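Local coordinates for putative NAD-dependent epimerase/dehydratase (Bacillus halodurans, PDB 3E8X), which binds NADP and is probably an epimerase or dehydratase of the short-chain dehydrogenase/reductase type, though its actual function is unknown, at residues Asn30-Arg35 / Ile195-Val200; Tyr36-Leu41 / Pro59-Arg64; Gly180-Ser185 / Ala228-Gln233. All blocks are in the same frame, centred on the assembly; numbering follows the deposited sequence.

Overall arrangement
The three contacts illustrate how a Rossmann-type domain divides cofactor binding from framework packing. Interactions 1 and 2 share helix 32-43: its first turn meets the cofactor and the start of helix 197-207, while its middle packs on helix 58-63. Their centres are about 11 Å apart and they touch, notably through His198 and Tyr36. Along the chain, both segments of interaction 2 fall between those of interaction 1. Interaction 3 lies about 17 Å from interaction 1 between centres, and their segments alternate in sequence; Gly180 N is hydrogen-bonded to Asp199 OD1, and both contacts reach the same mixed sheet. Interactions 2 and 3 stay about 9 Å apart at their nearest atoms, whereas interaction 1, between them, touches both.

Interaction 1: residues Asn30-Arg35 / Ile195-Val200; sequences NGKVAR and ITRHDV. With NAP (NADP nicotinamide-adenine-dinucleotide phosphate), chain B.
Lys32 and Arg197 meet beside the diphosphate of NADP, with Lys32 CB 3.4 Å from Arg197 CD and the lysine CD lying over one guanidinium face, toward its rim. Arg197 turns the edge of that group to the phosphate on the nicotinamide side. Its NE makes a short, fairly straight hydrogen bond to cofactor O1N (2.6 Å, 163°), and NH2 adds a weak bond to the same oxygen. Val33 supplies the apolar side of the contact: its CG2 packs 3.7 Å from Arg197 CG, while CG1, anti to the backbone N (chi1 176°), reaches Val200 CG1 at 3.9 Å.

The backbone at the start of helix 32-43 holds the diphosphate as well. Lys32 N donates to O2A (2.9 Å) and Val33 N to O2N (2.8 Å), one bond to each phosphate. At the N-cap, Gly31 has no side chain; a CB there would collide with cofactor O5B.

Farther along the cofactor, Asn30 ND2 donates to O1X of the 2'-phosphate over 2.7 Å. Behind it, Arg35 grips Asn30 OD1 through NE and NH2, both coming from one face of the amide, which should hold the amide with ND2 directed at the phosphate. In the same second shell, Asn175 takes Arg197 NH1, and Thr196 caps helix 197-207 by accepting from Asp199 N.

The chemistry is that of an anion site in a dinucleotide-binding fold. Lys32 NZ and Arg197 NH2 lie 4.2 Å apart beside a negatively charged diphosphate, whose charge probably offsets theirs and is likely to be eased further by the N-terminus of helix 32-43, while the bond from Asn30 to the 2'-phosphate, which NAD lacks, is consistent with a preference for NADP.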
# COMPACT_ATOMS: atom_id res chain seq x y z
N ASN A 30 14.37 -12.40 -14.12
CA ASN A 30 14.97 -11.78 -15.31
C ASN A 30 15.55 -10.37 -15.09
O ASN A 30 16.14 -9.81 -16.02
CB ASN A 30 13.98 -11.76 -16.48
CG ASN A 30 14.70 -11.65 -17.84
OD1 ASN A 30 15.69 -12.35 -18.10
ND2 ASN A 30 14.19 -10.77 -18.71
N GLY A 31 15.39 -9.84 -13.88
CA GLY A 31 15.95 -8.55 -13.53
C GLY A 31 17.47 -8.61 -13.32
O GLY A 31 18.05 -9.68 -13.29
N LYS A 32 18.09 -7.45 -13.19
CA LYS A 32 19.54 -7.31 -13.22
C LYS A 32 20.17 -7.91 -11.95
O LYS A 32 21.04 -8.76 -12.06
CB LYS A 32 19.94 -5.84 -13.39
CG LYS A 32 19.48 -5.21 -14.70
CD LYS A 32 19.36 -3.66 -14.61
CE LYS A 32 18.33 -3.10 -15.56
NZ LYS A 32 17.48 -2.11 -14.85
N VAL A 33 19.68 -7.52 -10.77
CA VAL A 33 20.08 -8.19 -9.53
C VAL A 33 19.80 -9.70 -9.54
O VAL A 33 20.69 -10.50 -9.24
CB VAL A 33 19.45 -7.54 -8.28
CG1 VAL A 33 19.81 -8.34 -6.99
CG2 VAL A 33 19.91 -6.10 -8.13
N ALA A 34 18.59 -10.08 -9.92
CA ALA A 34 18.14 -11.47 -9.91
C ALA A 34 18.98 -12.37 -10.76
O ALA A 34 19.28 -13.53 -10.38
CB ALA A 34 16.71 -11.58 -10.34
N ARG A 35 19.37 -11.87 -11.93
CA ARG A 35 20.22 -12.62 -12.79
C ARG A 35 21.54 -12.99 -12.12
O ARG A 35 21.92 -14.17 -12.17
CB ARG A 35 20.50 -11.85 -14.07
CG ARG A 35 19.36 -11.96 -15.07
CD ARG A 35 19.72 -11.18 -16.31
NE ARG A 35 18.72 -11.34 -17.35
CZ ARG A 35 18.89 -10.90 -18.59
NH1 ARG A 35 20.02 -10.26 -18.93
NH2 ARG A 35 17.94 -11.11 -19.51
N ILE A 195 25.74 0.90 -4.34
CA ILE A 195 26.15 -0.48 -4.23
C ILE A 195 25.96 -1.14 -5.60
O ILE A 195 24.96 -0.89 -6.27
CB ILE A 195 25.39 -1.29 -3.07
CG1 ILE A 195 25.99 -2.72 -2.93
CG2 ILE A 195 23.80 -1.31 -3.24
CD1 ILE A 195 25.61 -3.42 -1.63
N THR A 196 26.91 -1.99 -5.99
CA THR A 196 26.77 -2.69 -7.25
C THR A 196 25.65 -3.75 -7.14
O THR A 196 25.41 -4.32 -6.09
CB THR A 196 28.09 -3.32 -7.79
OG1 THR A 196 28.46 -4.47 -7.03
CG2 THR A 196 29.23 -2.30 -7.82
N ARG A 197 24.95 -3.98 -8.24
CA ARG A 197 23.97 -5.04 -8.28
C ARG A 197 24.57 -6.45 -8.01
O ARG A 197 23.89 -7.33 -7.46
CB ARG A 197 23.24 -5.00 -9.62
CG ARG A 197 22.31 -3.82 -9.78
CD ARG A 197 21.54 -3.88 -11.11
NE ARG A 197 20.47 -2.90 -11.16
CZ ARG A 197 20.64 -1.62 -11.46
NH1 ARG A 197 21.83 -1.15 -11.79
NH2 ARG A 197 19.61 -0.81 -11.45
N HIS A 198 25.82 -6.66 -8.45
CA HIS A 198 26.55 -7.90 -8.19
C HIS A 198 26.63 -8.15 -6.68
O HIS A 198 26.39 -9.24 -6.21
CB HIS A 198 27.98 -7.87 -8.72
CG HIS A 198 28.13 -8.20 -10.16
ND1 HIS A 198 27.93 -9.47 -10.65
CD2 HIS A 198 28.49 -7.43 -11.22
CE1 HIS A 198 28.14 -9.46 -11.96
NE2 HIS A 198 28.50 -8.24 -12.33
N ASP A 199 26.98 -7.11 -5.94
CA ASP A 199 27.22 -7.20 -4.54
C ASP A 199 25.94 -7.38 -3.75
O ASP A 199 25.94 -8.11 -2.77
CB ASP A 199 28.05 -6.00 -4.04
CG ASP A 199 29.51 -6.05 -4.49
OD1 ASP A 199 30.12 -7.16 -4.43
OD2 ASP A 199 30.06 -4.95 -4.86
N VAL A 200 24.83 -6.77 -4.18
CA VAL A 200 23.51 -7.01 -3.60
C VAL A 200 23.19 -8.49 -3.74
O VAL A 200 22.73 -9.10 -2.78
CB VAL A 200 22.37 -6.16 -4.29
CG1 VAL A 200 20.96 -6.51 -3.73
CG2 VAL A 200 22.68 -4.69 -4.16
PA NAP B . 15.07 -4.88 -12.74
O1A NAP B . 14.02 -3.87 -13.22
O2A NAP B . 16.28 -5.16 -13.61
O5B NAP B . 14.25 -6.22 -12.36
C5B NAP B . 12.82 -6.29 -12.26
C4B NAP B . 12.24 -7.60 -12.78
O4B NAP B . 10.85 -7.63 -12.39
C3B NAP B . 12.27 -7.78 -14.32
O3B NAP B . 12.97 -8.96 -14.75
C2B NAP B . 10.81 -7.92 -14.72
O2B NAP B . 10.51 -8.86 -15.78
C1B NAP B . 10.18 -8.38 -13.39
N9A NAP B . 8.71 -8.20 -13.44
C8A NAP B . 8.05 -7.08 -13.79
N7A NAP B . 6.73 -7.32 -13.76
C5A NAP B . 6.57 -8.61 -13.38
C6A NAP B . 5.45 -9.43 -13.17
N6A NAP B . 4.21 -8.94 -13.34
N1A NAP B . 5.61 -10.72 -12.81
C2A NAP B . 6.83 -11.22 -12.64
N3A NAP B . 7.93 -10.46 -12.84
C4A NAP B . 7.82 -9.15 -13.20
O3 NAP B . 15.61 -4.35 -11.29
PN NAP B . 17.06 -4.61 -10.60
O1N NAP B . 17.96 -3.50 -11.07
O2N NAP B . 17.33 -6.09 -10.71
O5D NAP B . 16.85 -4.18 -9.06
C5D NAP B . 16.20 -5.05 -8.14
C4D NAP B . 15.31 -4.19 -7.25
O4D NAP B . 16.09 -3.27 -6.48
C3D NAP B . 14.35 -3.34 -8.07
O3D NAP B . 13.19 -4.13 -8.38
C2D NAP B . 14.15 -2.09 -7.22
O2D NAP B . 12.90 -2.05 -6.57
C1D NAP B . 15.27 -2.14 -6.15
N1N NAP B . 16.10 -0.90 -6.01
C2N NAP B . 16.57 -0.21 -7.08
C3N NAP B . 17.37 0.93 -6.89
C7N NAP B . 17.95 1.72 -8.05
O7N NAP B . 18.90 2.49 -7.83
N7N NAP B . 17.46 1.51 -9.28
C4N NAP B . 17.67 1.35 -5.60
C5N NAP B . 17.19 0.62 -4.52
C6N NAP B . 16.41 -0.50 -4.77
P2B NAP B . 10.92 -8.67 -17.35
O1X NAP B . 12.31 -9.23 -17.50
O2X NAP B . 9.88 -9.50 -18.10
O3X NAP B . 10.88 -7.16 -17.55

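Interaction 2: residues Tyr36-Leu41 / Pro59-Arg64; sequences YLLSEL and PELRER
Leu38 and Leu61 form a small apolar contact between two neighbouring helices, 32-43 and 58-63, that lie on one side of the parallel sheet. A single methyl of Leu38 does the touching: CD1 lies 3.9 Å from Leu61 CD2 and equally close to CB of the same residue, the two side chains meeting at a slant. In Leu38, CG anti to the carbonyl carbon (chi1 -63°) sets CD1 against Leu61.

Beyond the leucines, the contact passes from side chains to backbone. The carbonyl oxygen of Arg64 packs against the longer helix, where O comes 3.8 Å from Leu38 CB and 3.3 Å from Ser39 CB. The same oxygen is 3.2 Å from Ser39 N, but the angle is too poor for a hydrogen bond, so this is close packing at the end of the segment.

Both leucines also look onto the sheet. Leu38 rests on Val26 and Pro48, and Leu61 on Ala50 and Val52, while Leu61 also touches Asn30 and thereby borders the cofactor site. On another side of helix 32-43, Tyr36 stacks with His198 and Glu40 forms a salt bridge with Lys202. Two successive beta-alpha-beta crossovers, running through strands 23-27, 47-52 and 68-71, place their helices side by side in this way, as in the first half of a Rossmann fold.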
# COMPACT_ATOMS: atom_id res chain seq x y z
N TYR A 36 22.26 -12.00 -11.56
CA TYR A 36 23.44 -12.30 -10.74
C TYR A 36 23.14 -13.24 -9.58
O TYR A 36 23.92 -14.18 -9.30
CB TYR A 36 24.13 -11.03 -10.24
CG TYR A 36 24.52 -10.10 -11.34
CD1 TYR A 36 24.90 -10.59 -12.60
CD2 TYR A 36 24.53 -8.72 -11.14
CE1 TYR A 36 25.23 -9.75 -13.65
CE2 TYR A 36 24.89 -7.87 -12.16
CZ TYR A 36 25.26 -8.39 -13.43
OH TYR A 36 25.62 -7.58 -14.49
N LEU A 37 22.02 -12.99 -8.88
CA LEU A 37 21.58 -13.86 -7.81
C LEU A 37 21.44 -15.35 -8.20
O LEU A 37 21.76 -16.22 -7.40
CB LEU A 37 20.25 -13.35 -7.22
CG LEU A 37 19.71 -14.03 -5.96
CD1 LEU A 37 20.76 -14.04 -4.80
CD2 LEU A 37 18.37 -13.42 -5.57
N LEU A 38 20.99 -15.66 -9.41
CA LEU A 38 20.90 -17.07 -9.81
C LEU A 38 22.25 -17.78 -9.69
O LEU A 38 22.37 -18.88 -9.14
CB LEU A 38 20.36 -17.22 -11.25
CG LEU A 38 18.92 -16.70 -11.49
CD1 LEU A 38 18.57 -16.62 -12.94
CD2 LEU A 38 17.87 -17.52 -10.67
N SER A 39 23.29 -17.12 -10.18
CA SER A 39 24.63 -17.64 -10.10
C SER A 39 25.17 -17.71 -8.67
O SER A 39 25.78 -18.67 -8.27
CB SER A 39 25.55 -16.79 -10.99
OG SER A 39 26.88 -17.26 -10.92
N GLU A 40 24.92 -16.67 -7.89
CA GLU A 40 25.39 -16.67 -6.51
C GLU A 40 24.77 -17.79 -5.70
O GLU A 40 25.47 -18.44 -4.94
CB GLU A 40 25.14 -15.32 -5.88
CG GLU A 40 25.90 -14.18 -6.57
CD GLU A 40 27.42 -14.31 -6.50
OE1 GLU A 40 27.98 -15.05 -5.65
OE2 GLU A 40 28.06 -13.61 -7.29
N LEU A 41 23.47 -18.06 -5.89
CA LEU A 41 22.76 -19.10 -5.18
C LEU A 41 23.28 -20.49 -5.60
O LEU A 41 23.54 -21.36 -4.77
CB LEU A 41 21.24 -18.97 -5.41
CG LEU A 41 20.47 -17.81 -4.78
CD1 LEU A 41 19.07 -17.79 -5.38
CD2 LEU A 41 20.43 -17.89 -3.25
N PRO A 59 15.85 -20.35 -21.19
CA PRO A 59 17.14 -20.90 -21.58
C PRO A 59 18.36 -20.10 -21.10
O PRO A 59 19.30 -20.72 -20.59
CB PRO A 59 17.05 -20.99 -23.11
CG PRO A 59 15.58 -21.13 -23.37
CD PRO A 59 14.92 -20.29 -22.33
N GLU A 60 18.34 -18.77 -21.21
CA GLU A 60 19.50 -17.98 -20.75
C GLU A 60 19.61 -17.91 -19.24
O GLU A 60 20.71 -17.80 -18.69
CB GLU A 60 19.53 -16.58 -21.39
CG GLU A 60 19.91 -16.62 -22.87
CD GLU A 60 20.21 -15.25 -23.46
OE1 GLU A 60 20.40 -14.25 -22.71
OE2 GLU A 60 20.29 -15.19 -24.67
N LEU A 61 18.47 -17.97 -18.55
CA LEU A 61 18.52 -17.99 -17.07
C LEU A 61 19.05 -19.32 -16.55
O LEU A 61 19.78 -19.35 -15.56
CB LEU A 61 17.18 -17.62 -16.45
CG LEU A 61 16.75 -16.18 -16.80
CD1 LEU A 61 15.47 -16.01 -16.18
CD2 LEU A 61 17.79 -15.09 -16.41
N ARG A 62 18.75 -20.42 -17.23
CA ARG A 62 19.42 -21.69 -16.96
C ARG A 62 20.96 -21.58 -17.15
O ARG A 62 21.70 -22.10 -16.33
CB ARG A 62 18.89 -22.81 -17.86
CG ARG A 62 17.49 -23.21 -17.61
CD ARG A 62 17.09 -24.43 -18.45
NE ARG A 62 15.66 -24.76 -18.29
CZ ARG A 62 15.16 -25.52 -17.31
NH1 ARG A 62 15.94 -26.08 -16.39
NH2 ARG A 62 13.86 -25.74 -17.25
N GLU A 63 21.43 -20.91 -18.21
CA GLU A 63 22.86 -20.66 -18.45
C GLU A 63 23.48 -19.84 -17.30
O GLU A 63 24.60 -20.06 -16.89
CB GLU A 63 23.08 -19.89 -19.76
CG GLU A 63 22.81 -20.68 -21.02
CD GLU A 63 23.08 -19.89 -22.25
OE1 GLU A 63 23.35 -18.68 -22.14
OE2 GLU A 63 23.02 -20.47 -23.35
N ARG A 64 22.72 -18.89 -16.80
CA ARG A 64 23.16 -18.03 -15.66
C ARG A 64 23.08 -18.68 -14.27
O ARG A 64 23.49 -18.08 -13.27
CB ARG A 64 22.32 -16.77 -15.69
CG ARG A 64 22.49 -16.01 -16.99
CD ARG A 64 21.97 -14.60 -16.78
NE ARG A 64 22.23 -13.75 -17.92
CZ ARG A 64 23.35 -13.08 -18.12
NH1 ARG A 64 24.35 -13.14 -17.26
NH2 ARG A 64 23.46 -12.34 -19.21

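Interaction 3: residues Gly180-Ser185 / Ala228-Gln233; sequences GKVTVS and AKVVEQ
Val230 faces Val182 and Val184, and these three valines carry the contact between helix 227-232 and strand 181-185. Each branch of Val230 has its own main partner. CG1, anti to the backbone N (chi1 158°), meets Val184 CG1 at 3.4 Å, tighter than usual for two carbons, and has Val184 CG2 at 3.8 Å. The other branch meets the residue two positions earlier in the strand, Val230 CG2 lying 3.7 Å from Val182 CG2. The side chains of Val184 and Val230 slide past each other in opposite directions, whereas Val182 is met at a slant. With an alanine here, both branches would be gone, and Val182 and Val184 would probably lose their shared partner, opening a gap between helix and strand.

Hydrogen bonding ties the strand to its other neighbours. Its backbone pairs antiparallel with strand 216-223, Thr183 bonding with Leu221 and Ser185 with Glu219, and Val182 bonds with Thr225 in the turn leading to the helix. On the helix side, Val231 O accepts from His212 NE2.

Further apolar packing links both elements to the rest of the domain: Val182 and Val184 touch Val220, Val184 also touches Phe218, and Val231 lies against Leu207 of helix 197-207. The result is a C-terminal helix packed on strand 181-185, the strand that pairs antiparallel with 216-223 and so extends a sheet that is otherwise parallel. This is plain framework packing, the side chain of Val182 being about 14 Å from the bound NADP, at the C-terminal part of a Rossmann-type alpha/beta domain.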
# COMPACT_ATOMS: atom_id res chain seq x y z
N GLY A 180 32.91 -7.03 -3.60
CA GLY A 180 32.85 -8.04 -2.56
C GLY A 180 32.83 -7.47 -1.15
O GLY A 180 32.91 -8.25 -0.18
N LYS A 181 32.75 -6.14 -1.02
CA LYS A 181 32.95 -5.44 0.25
C LYS A 181 31.84 -4.42 0.41
O LYS A 181 31.53 -3.66 -0.53
CB LYS A 181 34.32 -4.76 0.36
CG LYS A 181 35.55 -5.70 0.38
CD LYS A 181 36.91 -4.93 0.43
CE LYS A 181 38.12 -5.88 0.64
NZ LYS A 181 39.48 -5.27 1.08
N VAL A 182 31.22 -4.44 1.60
CA VAL A 182 30.03 -3.65 1.89
C VAL A 182 30.13 -2.96 3.28
O VAL A 182 31.10 -3.18 4.03
CB VAL A 182 28.71 -4.48 1.75
CG1 VAL A 182 28.52 -5.04 0.30
CG2 VAL A 182 28.59 -5.63 2.81
N THR A 183 29.15 -2.10 3.56
CA THR A 183 28.89 -1.57 4.90
C THR A 183 27.40 -1.77 5.15
O THR A 183 26.59 -1.58 4.23
CB THR A 183 29.13 -0.03 5.05
OG1 THR A 183 30.30 0.33 4.36
CG2 THR A 183 29.33 0.36 6.53
N VAL A 184 27.02 -2.08 6.38
CA VAL A 184 25.60 -2.21 6.74
C VAL A 184 25.25 -1.30 7.94
O VAL A 184 26.13 -0.87 8.68
CB VAL A 184 25.23 -3.68 7.06
CG1 VAL A 184 25.33 -4.58 5.79
CG2 VAL A 184 26.11 -4.21 8.24
N SER A 185 23.95 -1.02 8.10
CA SER A 185 23.39 -0.27 9.21
C SER A 185 21.91 -0.60 9.30
O SER A 185 21.28 -0.94 8.29
CB SER A 185 23.54 1.23 8.97
OG SER A 185 22.96 1.97 10.03
N ALA A 228 30.93 -11.88 3.63
CA ALA A 228 30.81 -13.01 4.57
C ALA A 228 30.88 -12.54 6.03
O ALA A 228 30.07 -12.95 6.84
CB ALA A 228 31.88 -14.08 4.30
N LYS A 229 31.83 -11.67 6.32
CA LYS A 229 32.01 -11.12 7.65
C LYS A 229 30.87 -10.20 8.09
O LYS A 229 30.43 -10.22 9.25
CB LYS A 229 33.37 -10.44 7.75
CG LYS A 229 33.65 -9.82 9.06
CD LYS A 229 35.07 -9.29 9.13
CE LYS A 229 35.30 -8.54 10.38
NZ LYS A 229 36.57 -7.81 10.30
N VAL A 230 30.36 -9.38 7.18
CA VAL A 230 29.22 -8.52 7.47
C VAL A 230 28.02 -9.37 7.89
O VAL A 230 27.32 -9.05 8.84
CB VAL A 230 28.88 -7.57 6.25
CG1 VAL A 230 27.53 -7.11 6.31
CG2 VAL A 230 29.86 -6.33 6.20
N VAL A 231 27.79 -10.49 7.16
CA VAL A 231 26.64 -11.34 7.39
C VAL A 231 26.78 -12.10 8.70
O VAL A 231 25.79 -12.28 9.38
CB VAL A 231 26.32 -12.30 6.17
CG1 VAL A 231 25.27 -13.38 6.55
CG2 VAL A 231 25.80 -11.47 4.93
N GLU A 232 28.01 -12.52 9.05
CA GLU A 232 28.33 -13.13 10.35
C GLU A 232 27.93 -12.28 11.52
O GLU A 232 27.56 -12.81 12.56
CB GLU A 232 29.82 -13.39 10.47
CG GLU A 232 30.28 -14.58 9.64
CD GLU A 232 31.80 -14.65 9.40
OE1 GLU A 232 32.59 -13.83 9.96
OE2 GLU A 232 32.18 -15.54 8.61
N GLN A 233 27.99 -10.96 11.35
CA GLN A 233 27.78 -10.02 12.45
C GLN A 233 26.42 -9.39 12.45
O GLN A 233 26.11 -8.64 13.33
CB GLN A 233 28.88 -8.98 12.40
CG GLN A 233 30.24 -9.64 12.60
CD GLN A 233 31.36 -8.68 12.76
OE1 GLN A 233 31.16 -7.53 13.19
NE2 GLN A 233 32.56 -9.14 12.49